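Local structure of ureidoglycolate hydrolase (4PXE) at residues R253-A264 with I296-I304; H270-T279 with R313-S324. The protein hydrolyses (S)-ureidoglycolate to glyoxylate, ammonium and carbon dioxide as a manganese-dependent homodimeric amidohydrolase of the peptidase M20 family, completing purine breakdown in Arabidopsis. All coordinates share one frame; numbering follows the deposited sequence.

Contact 1: residues R253-A264 with I296-I304; sequences RNDAGLAAAELA and IPSKSHLEI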
loop_
_atom_site.group_PDB
_atom_site.type_symbol
_atom_site.label_atom_id
_atom_site.label_comp_id
_atom_site.label_asym_id
_atom_site.label_seq_id
_atom_site.Cartn_x
_atom_site.Cartn_y
_atom_site.Cartn_z
ATOM N N ARG A 253 -20.553 -8.017 8.574
ATOM C CA ARG A 253 -19.184 -7.542 8.397
ATOM C C ARG A 253 -18.549 -6.984 9.664
ATOM O O ARG A 253 -19.240 -6.593 10.608
ATOM C CB ARG A 253 -19.155 -6.471 7.304
ATOM C CG ARG A 253 -19.611 -7.013 5.961
ATOM C CD ARG A 253 -19.523 -5.958 4.874
ATOM N NE ARG A 253 -19.839 -6.544 3.577
ATOM C CZ ARG A 253 -19.417 -6.072 2.410
ATOM N NH1 ARG A 253 -18.634 -5.001 2.365
ATOM N NH2 ARG A 253 -19.761 -6.698 1.285
ATOM N N ASN A 254 -17.220 -6.974 9.661
ATOM C CA ASN A 254 -16.428 -6.241 10.638
ATOM C C ASN A 254 -15.206 -5.693 9.898
ATOM O O ASN A 254 -14.089 -6.207 9.988
ATOM C CB ASN A 254 -16.125 -7.070 11.913
ATOM C CG ASN A 254 -15.288 -8.319 11.662
ATOM O OD1 ASN A 254 -15.258 -8.876 10.559
ATOM N ND2 ASN A 254 -14.606 -8.770 12.703
ATOM N N ASP A 255 -15.487 -4.651 9.118
ATOM C CA ASP A 255 -14.581 -4.127 8.097
ATOM C C ASP A 255 -13.447 -3.324 8.737
ATOM O O ASP A 255 -13.680 -2.244 9.282
ATOM C CB ASP A 255 -15.403 -3.256 7.133
ATOM C CG ASP A 255 -14.629 -2.805 5.897
ATOM O OD1 ASP A 255 -13.429 -2.474 5.991
ATOM O OD2 ASP A 255 -15.254 -2.757 4.816
ATOM N N ALA A 256 -12.229 -3.853 8.664
ATOM C CA ALA A 256 -11.076 -3.211 9.294
ATOM C C ALA A 256 -10.722 -1.892 8.622
ATOM O O ALA A 256 -10.116 -1.020 9.243
ATOM C CB ALA A 256 -9.875 -4.150 9.296
ATOM N N GLY A 257 -11.087 -1.751 7.354
ATOM C CA GLY A 257 -10.815 -0.516 6.637
ATOM C C GLY A 257 -11.681 0.613 7.160
ATOM O O GLY A 257 -11.212 1.751 7.302
ATOM N N LEU A 258 -12.936 0.317 7.465
ATOM C CA LEU A 258 -13.834 1.331 8.000
ATOM C C LEU A 258 -13.444 1.712 9.426
ATOM O O LEU A 258 -13.546 2.887 9.789
ATOM C CB LEU A 258 -15.286 0.885 7.891
ATOM C CG LEU A 258 -15.768 0.774 6.448
ATOM C CD1 LEU A 258 -17.224 0.365 6.407
ATOM C CD2 LEU A 258 -15.550 2.093 5.685
ATOM N N ALA A 259 -12.948 0.754 10.211
ATOM C CA ALA A 259 -12.394 1.086 11.523
ATOM C C ALA A 259 -11.236 2.066 11.377
ATOM O O ALA A 259 -11.130 3.030 12.139
ATOM C CB ALA A 259 -11.938 -0.167 12.259
ATOM N N ALA A 260 -10.376 1.831 10.393
ATOM C CA ALA A 260 -9.224 2.694 10.165
ATOM C C ALA A 260 -9.667 4.082 9.731
ATOM O O ALA A 260 -9.114 5.089 10.194
ATOM C CB ALA A 260 -8.303 2.077 9.127
ATOM N N ALA A 261 -10.665 4.143 8.855
ATOM C CA ALA A 261 -11.193 5.429 8.392
ATOM C C ALA A 261 -11.741 6.240 9.562
ATOM O O ALA A 261 -11.480 7.451 9.683
ATOM C CB ALA A 261 -12.270 5.210 7.341
ATOM N N GLU A 262 -12.476 5.569 10.439
ATOM C CA GLU A 262 -13.036 6.226 11.612
ATOM C C GLU A 262 -11.949 6.703 12.555
ATOM O O GLU A 262 -12.066 7.795 13.134
ATOM C CB GLU A 262 -14.026 5.303 12.332
ATOM C CG GLU A 262 -15.276 5.102 11.511
ATOM C CD GLU A 262 -16.221 4.045 12.052
ATOM O OE1 GLU A 262 -15.747 3.044 12.629
ATOM O OE2 GLU A 262 -17.443 4.219 11.872
ATOM N N LEU A 263 -10.886 5.916 12.713
ATOM C CA LEU A 263 -9.803 6.333 13.602
ATOM C C LEU A 263 -9.072 7.541 13.035
ATOM O O LEU A 263 -8.733 8.454 13.784
ATOM C CB LEU A 263 -8.827 5.194 13.919
ATOM C CG LEU A 263 -7.768 5.525 14.984
ATOM C CD1 LEU A 263 -8.396 5.978 16.319
ATOM C CD2 LEU A 263 -6.819 4.366 15.201
ATOM N N ALA A 264 -8.848 7.568 11.725
ATOM C CA ALA A 264 -8.158 8.717 11.123
ATOM C C ALA A 264 -8.951 9.992 11.354
ATOM O O ALA A 264 -8.367 11.044 11.647
ATOM C CB ALA A 264 -7.940 8.485 9.633
ATOM N N ILE A 296 -12.915 -7.903 1.324
ATOM C CA ILE A 296 -13.166 -6.979 2.433
ATOM C C ILE A 296 -11.927 -6.947 3.308
ATOM O O ILE A 296 -11.427 -7.996 3.690
ATOM C CB ILE A 296 -14.350 -7.433 3.297
ATOM C CG1 ILE A 296 -15.617 -7.604 2.457
ATOM C CG2 ILE A 296 -14.600 -6.430 4.427
ATOM C CD1 ILE A 296 -16.742 -8.345 3.201
ATOM N N PRO A 297 -11.415 -5.746 3.625
ATOM C CA PRO A 297 -10.173 -5.722 4.409
ATOM C C PRO A 297 -10.289 -6.467 5.739
ATOM O O PRO A 297 -11.200 -6.185 6.521
ATOM C CB PRO A 297 -9.941 -4.224 4.657
ATOM C CG PRO A 297 -10.606 -3.546 3.500
ATOM C CD PRO A 297 -11.829 -4.401 3.183
ATOM N N SER A 298 -9.363 -7.397 5.975
ATOM C CA SER A 298 -9.309 -8.153 7.228
ATOM C C SER A 298 -8.267 -7.585 8.183
ATOM O O SER A 298 -8.247 -7.929 9.357
ATOM C CB SER A 298 -9.024 -9.642 6.981
ATOM O OG SER A 298 -7.839 -9.831 6.232
ATOM N N LYS A 299 -7.387 -6.733 7.673
ATOM C CA LYS A 299 -6.419 -6.044 8.512
ATOM C C LYS A 299 -6.233 -4.632 7.995
ATOM O O LYS A 299 -6.192 -4.404 6.790
ATOM C CB LYS A 299 -5.077 -6.766 8.517
ATOM C CG LYS A 299 -5.069 -8.117 9.195
ATOM C CD LYS A 299 -3.656 -8.512 9.595
ATOM C CE LYS A 299 -2.685 -8.385 8.429
ATOM N NZ LYS A 299 -1.301 -8.784 8.826
ATOM N N SER A 300 -6.142 -3.675 8.910
ATOM C CA SER A 300 -5.747 -2.329 8.535
ATOM C C SER A 300 -4.628 -1.879 9.456
ATOM O O SER A 300 -4.539 -2.314 10.600
ATOM C CB SER A 300 -6.929 -1.368 8.594
ATOM O OG SER A 300 -7.464 -1.282 9.906
ATOM N N HIS A 301 -3.774 -1.007 8.935
ATOM C CA HIS A 301 -2.553 -0.591 9.606
ATOM C C HIS A 301 -2.449 0.913 9.433
ATOM O O HIS A 301 -2.397 1.402 8.299
ATOM C CB HIS A 301 -1.359 -1.296 8.938
ATOM C CG HIS A 301 -0.016 -0.821 9.404
ATOM N ND1 HIS A 301 0.698 -1.456 10.400
ATOM C CD2 HIS A 301 0.755 0.210 8.988
ATOM C CE1 HIS A 301 1.843 -0.821 10.590
ATOM N NE2 HIS A 301 1.903 0.192 9.745
ATOM N N LEU A 302 -2.442 1.641 10.550
ATOM C CA LEU A 302 -2.293 3.099 10.532
ATOM C C LEU A 302 -1.029 3.494 11.250
ATOM O O LEU A 302 -0.663 2.889 12.258
ATOM C CB LEU A 302 -3.430 3.797 11.275
ATOM C CG LEU A 302 -4.868 3.551 10.871
ATOM C CD1 LEU A 302 -5.378 2.339 11.633
ATOM C CD2 LEU A 302 -5.725 4.786 11.141
ATOM N N GLU A 303 -0.371 4.534 10.750
ATOM C CA GLU A 303 0.717 5.151 11.492
ATOM C C GLU A 303 0.379 6.622 11.648
ATOM O O GLU A 303 0.080 7.318 10.669
ATOM C CB GLU A 303 2.065 4.922 10.804
ATOM C CG GLU A 303 2.308 3.448 10.569
ATOM C CD GLU A 303 3.712 3.117 10.116
ATOM O OE1 GLU A 303 4.639 3.928 10.336
ATOM O OE2 GLU A 303 3.890 2.026 9.540
ATOM N N ILE A 304 0.408 7.071 12.900
ATOM C CA ILE A 304 -0.134 8.355 13.302
ATOM C C ILE A 304 0.967 9.203 13.915
ATOM O O ILE A 304 1.716 8.726 14.763
ATOM C CB ILE A 304 -1.240 8.152 14.354
ATOM C CG1 ILE A 304 -2.349 7.248 13.788
ATOM C CG2 ILE A 304 -1.816 9.489 14.802
ATOM C CD1 ILE A 304 -3.383 6.784 14.828
HETATM O O HOH W 1 -13.142 -7.632 7.869
#
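Helix 256-264 runs over strand 299-304 in nearly the same direction, 23° between their axes and 7.2 Å at closest approach, with Ala256 beside Ser300. The first turn of the helix is tied to the strand: Ser300 OG donates to Ala256 O at 2.7 Å, from above the carbonyl plane, while Ala260 N bonds it from the opposite face. Just before the strand, Ala256 N bonds Pro297 O weakly. With chi1 at 61°, Ser300 holds OG between its own backbone N and carbonyl carbon, and this hydroxyl also touches Ala260 CB. Farther along, Leu302 spreads its branches under the helix, CD1 against Ala260 CB at 3.9 Å and CD2 near Leu263 CB. At the helix start, Asp255 caps Gly257 N (weakly) and Leu258 N with OD1, while its carboxylate rests on Ile296 CG2 and Pro297 CD. Water 1 joins Asn254 O to Pro297 O. The Arg253 guanidinium takes Ile296 CD1 over the centre of one face, CZ to CD1 3.6 Å; NH2 hydrogen-bonds Val248 O of its own chain and NH1 Thr282 OG1 of the second subunit. A leucine in place of Arg253 would probably leave the Val248 carbonyl and the second subunit's Thr282 hydroxyl without this donor, and Ile296 CD1 without the flat group lying over it. Such helix-on-sheet packing is characteristic of the M20 dimerization domain, and Arg253 is, by similarity, necessary for dimerization.

Contact 2: residues H270-T279 with R313-S324; sequences HVLESESIDT and RRNTVIKKIQES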
loop_
_atom_site.group_PDB
_atom_site.type_symbol
_atom_site.label_atom_id
_atom_site.label_comp_id
_atom_site.label_asym_id
_atom_site.label_seq_id
_atom_site.Cartn_x
_atom_site.Cartn_y
_atom_site.Cartn_z
ATOM N N HIS A 270 -9.642 14.968 17.697
ATOM C CA HIS A 270 -8.997 15.167 18.995
ATOM C C HIS A 270 -7.949 16.278 18.936
ATOM O O HIS A 270 -7.770 17.032 19.899
ATOM C CB HIS A 270 -8.392 13.867 19.529
ATOM C CG HIS A 270 -9.415 12.799 19.776
ATOM N ND1 HIS A 270 -10.624 13.062 20.385
ATOM C CD2 HIS A 270 -9.425 11.480 19.471
ATOM C CE1 HIS A 270 -11.334 11.947 20.447
ATOM N NE2 HIS A 270 -10.628 10.971 19.905
ATOM N N VAL A 271 -7.254 16.384 17.811
ATOM C CA VAL A 271 -6.321 17.494 17.617
ATOM C C VAL A 271 -7.066 18.831 17.708
ATOM O O VAL A 271 -6.658 19.732 18.450
ATOM C CB VAL A 271 -5.592 17.379 16.247
ATOM C CG1 VAL A 271 -4.827 18.674 15.923
ATOM C CG2 VAL A 271 -4.644 16.198 16.252
ATOM N N LEU A 272 -8.162 18.957 16.975
ATOM C CA LEU A 272 -8.954 20.187 16.972
ATOM C C LEU A 272 -9.557 20.489 18.348
ATOM O O LEU A 272 -9.776 21.652 18.690
ATOM C CB LEU A 272 -10.033 20.134 15.884
ATOM C CG LEU A 272 -9.518 20.028 14.442
ATOM C CD1 LEU A 272 -10.668 19.972 13.458
ATOM C CD2 LEU A 272 -8.588 21.185 14.112
ATOM N N GLU A 273 -9.817 19.449 19.139
ATOM C CA GLU A 273 -10.350 19.623 20.493
ATOM C C GLU A 273 -9.373 20.301 21.456
ATOM O O GLU A 273 -9.778 20.746 22.536
ATOM C CB GLU A 273 -10.784 18.276 21.090
ATOM C CG GLU A 273 -12.088 17.734 20.527
ATOM C CD GLU A 273 -12.337 16.276 20.902
ATOM O OE1 GLU A 273 -11.440 15.631 21.490
ATOM O OE2 GLU A 273 -13.441 15.774 20.597
ATOM N N SER A 274 -8.093 20.375 21.092
ATOM C CA SER A 274 -7.104 20.966 21.996
ATOM C C SER A 274 -7.325 22.471 22.128
ATOM O O SER A 274 -6.890 23.084 23.108
ATOM C CB SER A 274 -5.681 20.728 21.491
ATOM O OG SER A 274 -5.333 21.741 20.559
ATOM N N GLU A 275 -7.980 23.048 21.124
ATOM C CA GLU A 275 -8.231 24.489 21.039
ATOM C C GLU A 275 -6.956 25.325 20.897
ATOM O O GLU A 275 -6.988 26.544 21.067
ATOM C CB GLU A 275 -9.080 24.981 22.218
ATOM C CG GLU A 275 -10.482 24.382 22.255
ATOM C CD GLU A 275 -11.212 24.687 23.549
ATOM O OE1 GLU A 275 -10.628 25.371 24.418
ATOM O OE2 GLU A 275 -12.368 24.237 23.697
ATOM N N SER A 276 -5.842 24.666 20.586
ATOM C CA SER A 276 -4.595 25.365 20.290
ATOM C C SER A 276 -4.162 25.118 18.854
ATOM O O SER A 276 -4.128 23.977 18.399
ATOM C CB SER A 276 -3.474 24.909 21.214
ATOM O OG SER A 276 -2.244 25.505 20.823
ATOM N N ILE A 277 -3.798 26.188 18.159
ATOM C CA ILE A 277 -3.304 26.083 16.792
ATOM C C ILE A 277 -1.944 25.372 16.729
ATOM O O ILE A 277 -1.498 24.975 15.652
ATOM C CB ILE A 277 -3.185 27.481 16.139
ATOM C CG1 ILE A 277 -3.344 27.384 14.620
ATOM C CG2 ILE A 277 -1.887 28.182 16.567
ATOM C CD1 ILE A 277 -4.724 27.737 14.169
ATOM N N ASP A 278 -1.275 25.218 17.867
ATOM C CA ASP A 278 0.032 24.571 17.886
ATOM C C ASP A 278 -0.038 23.044 17.883
ATOM O O ASP A 278 0.988 22.371 17.773
ATOM C CB ASP A 278 0.858 25.055 19.079
ATOM C CG ASP A 278 1.225 26.512 18.963
ATOM O OD1 ASP A 278 1.655 26.926 17.864
ATOM O OD2 ASP A 278 1.056 27.246 19.958
ATOM N N THR A 279 -1.238 22.496 18.016
ATOM C CA THR A 279 -1.399 21.043 18.041
ATOM C C THR A 279 -1.580 20.508 16.626
ATOM O O THR A 279 -2.353 21.064 15.851
ATOM C CB THR A 279 -2.630 20.639 18.876
ATOM O OG1 THR A 279 -2.714 21.470 20.044
ATOM C CG2 THR A 279 -2.548 19.166 19.305
ATOM N N ARG A 313 -0.666 18.840 26.538
ATOM C CA ARG A 313 -1.713 18.930 25.526
ATOM C C ARG A 313 -1.550 17.803 24.498
ATOM O O ARG A 313 -2.531 17.160 24.094
ATOM C CB ARG A 313 -1.640 20.288 24.837
ATOM C CG ARG A 313 -2.953 20.817 24.309
ATOM C CD ARG A 313 -2.927 22.336 24.244
ATOM N NE ARG A 313 -1.741 22.830 23.548
ATOM C CZ ARG A 313 -1.247 24.060 23.677
ATOM N NH1 ARG A 313 -1.841 24.939 24.476
ATOM N NH2 ARG A 313 -0.161 24.414 23.003
ATOM N N ARG A 314 -0.304 17.568 24.092
ATOM C CA ARG A 314 0.048 16.474 23.179
ATOM C C ARG A 314 -0.397 15.130 23.761
ATOM O O ARG A 314 -1.048 14.330 23.084
ATOM C CB ARG A 314 1.562 16.476 22.946
ATOM C CG ARG A 314 2.068 15.706 21.723
ATOM C CD ARG A 314 2.426 14.257 22.010
ATOM N NE ARG A 314 3.089 14.027 23.291
ATOM C CZ ARG A 314 4.406 14.010 23.482
ATOM N NH1 ARG A 314 5.248 14.252 22.482
ATOM N NH2 ARG A 314 4.891 13.764 24.693
ATOM N N ASN A 315 -0.045 14.887 25.018
ATOM C CA ASN A 315 -0.387 13.637 25.687
ATOM C C ASN A 315 -1.887 13.407 25.795
ATOM O O ASN A 315 -2.339 12.270 25.671
ATOM C CB ASN A 315 0.282 13.560 27.067
ATOM C CG ASN A 315 1.788 13.426 26.974
ATOM O OD1 ASN A 315 2.333 13.164 25.897
ATOM N ND2 ASN A 315 2.477 13.592 28.104
ATOM N N THR A 316 -2.654 14.474 26.013
ATOM C CA THR A 316 -4.114 14.385 26.039
ATOM C C THR A 316 -4.640 13.888 24.693
ATOM O O THR A 316 -5.555 13.070 24.643
ATOM C CB THR A 316 -4.769 15.727 26.416
ATOM O OG1 THR A 316 -4.447 16.043 27.779
ATOM C CG2 THR A 316 -6.284 15.674 26.262
ATOM N N VAL A 317 -4.035 14.350 23.604
ATOM C CA VAL A 317 -4.436 13.882 22.279
ATOM C C VAL A 317 -4.176 12.384 22.146
ATOM O O VAL A 317 -5.047 11.643 21.661
ATOM C CB VAL A 317 -3.720 14.653 21.147
ATOM C CG1 VAL A 317 -4.048 14.032 19.799
ATOM C CG2 VAL A 317 -4.138 16.114 21.147
ATOM N N ILE A 318 -3.002 11.931 22.575
ATOM C CA ILE A 318 -2.664 10.507 22.530
ATOM C C ILE A 318 -3.652 9.660 23.343
ATOM O O ILE A 318 -4.120 8.625 22.873
ATOM C CB ILE A 318 -1.235 10.247 23.027
ATOM C CG1 ILE A 318 -0.213 10.925 22.113
ATOM C CG2 ILE A 318 -0.950 8.747 23.122
ATOM C CD1 ILE A 318 1.195 10.863 22.663
ATOM N N LYS A 319 -3.970 10.095 24.557
ATOM C CA LYS A 319 -4.940 9.365 25.382
ATOM C C LYS A 319 -6.297 9.255 24.692
ATOM O O LYS A 319 -6.929 8.187 24.705
ATOM C CB LYS A 319 -5.098 10.034 26.751
ATOM C CG LYS A 319 -3.808 10.133 27.542
ATOM C CD LYS A 319 -4.073 10.481 29.002
ATOM C CE LYS A 319 -2.818 11.013 29.691
ATOM N NZ LYS A 319 -2.631 12.472 29.433
ATOM N N LYS A 320 -6.757 10.349 24.089
ATOM C CA LYS A 320 -8.039 10.353 23.393
ATOM C C LYS A 320 -7.999 9.431 22.178
ATOM O O LYS A 320 -8.981 8.754 21.889
ATOM C CB LYS A 320 -8.444 11.759 22.952
ATOM C CG LYS A 320 -8.767 12.729 24.094
ATOM C CD LYS A 320 -9.085 14.091 23.519
ATOM C CE LYS A 320 -9.623 15.058 24.565
ATOM N NZ LYS A 320 -9.901 16.365 23.902
ATOM N N ILE A 321 -6.874 9.404 21.472
ATOM C CA ILE A 321 -6.754 8.508 20.323
ATOM C C ILE A 321 -6.864 7.042 20.763
ATOM O O ILE A 321 -7.541 6.241 20.108
ATOM C CB ILE A 321 -5.453 8.755 19.537
ATOM C CG1 ILE A 321 -5.528 10.118 18.837
ATOM C CG2 ILE A 321 -5.219 7.638 18.506
ATOM C CD1 ILE A 321 -4.199 10.604 18.295
ATOM N N GLN A 322 -6.229 6.693 21.881
ATOM C CA GLN A 322 -6.318 5.322 22.380
ATOM C C GLN A 322 -7.741 4.972 22.798
ATOM O O GLN A 322 -8.227 3.870 22.514
ATOM C CB GLN A 322 -5.344 5.066 23.529
ATOM C CG GLN A 322 -5.284 3.591 23.903
ATOM C CD GLN A 322 -4.045 3.219 24.689
ATOM O OE1 GLN A 322 -3.227 4.077 25.037
ATOM N NE2 GLN A 322 -3.890 1.924 24.967
ATOM N N GLU A 323 -8.417 5.910 23.457
ATOM C CA GLU A 323 -9.823 5.726 23.813
ATOM C C GLU A 323 -10.686 5.502 22.572
ATOM O O GLU A 323 -11.506 4.579 22.530
ATOM C CB GLU A 323 -10.339 6.912 24.639
ATOM C CG GLU A 323 -9.737 6.964 26.041
ATOM C CD GLU A 323 -10.026 8.261 26.786
ATOM O OE1 GLU A 323 -10.584 9.204 26.182
ATOM O OE2 GLU A 323 -9.686 8.334 27.987
ATOM N N SER A 324 -10.498 6.331 21.553
ATOM C CA SER A 324 -11.247 6.184 20.310
ATOM C C SER A 324 -10.965 4.871 19.590
ATOM O O SER A 324 -11.885 4.268 19.039
ATOM C CB SER A 324 -10.988 7.367 19.370
ATOM O OG SER A 324 -11.669 8.521 19.834
HETATM O O HOH W 2 -7.479 17.134 22.664
HETATM O O HOH W 3 0.832 27.029 22.512
#
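The His270 ring takes Lys320 CB over the centre of one face, a CH-pi contact 3.5 Å from the centroid, while polar partners meet its edge. His270 ND1 donates to Glu273 OE1 at 2.9 Å, nearly straight and in the ring plane, and its NE2 shares a hydrogen bond with Ser324 OG at 2.7 Å. The ring is thus fixed in rotation at both nitrogens, a knob among Val317, Lys320, Ile321 and Ser324. Lys320, extended beyond CG, crosses the ring obliquely and brings NZ to Glu273 OE1 in a 3.0 Å salt bridge. That oxygen is gripped from opposite faces of the carboxylate, by His270 ND1 and Lys320 NZ, and water 2 links NZ to His270 O. At the other end, Ser276 OG lies over one face of the Arg313 guanidinium, offset toward the rim, 3.2 Å from NH2 but not hydrogen-bonded to it. Water 3 sits at the edge and joins NH2 to Asp278 OD2; Arg313 NE makes its salt bridge with Asp308, and Asp278 OD1 pairs with Arg375. Between these polar ends, Val317 CG2 meets Thr279 CG2 tip to tip at 3.9 Å. Two ST turns, Ser276 N to Ser274 OG and Asp278 N to Ser276 OG, shape the loop after helix 256-272. Helices 256-272 and 311-332 lie side by side on strands 222-239 and 295-308, as in the alpha/beta dimerization domain of M20 enzymes.

In the fold
Contacts 1 and 2 occupy successive parts of helix 256-272, their centres about 20 Å apart; strand 295-308 of contact 1 leads on to helix 311-332 of contact 2. The two join where Leu263 CD1 packs on Ile321 O (3.9 Å) and Ile304 CD1 on Ile321 CG2 (4.2 Å). Both lie in the dimerization region and touch the second subunit, where Ala261 meets its counterpart and Val271 packs on Met250 of that subunit. They face different substrate sites, at opposite ends of the domain: the side chain of Ile296 is about 6 Å from that of His244 and about 10 Å from a bound glyoxylate, whereas that of Thr279 is about 7 Å from that of Arg307, a glyoxylate-pocket residue.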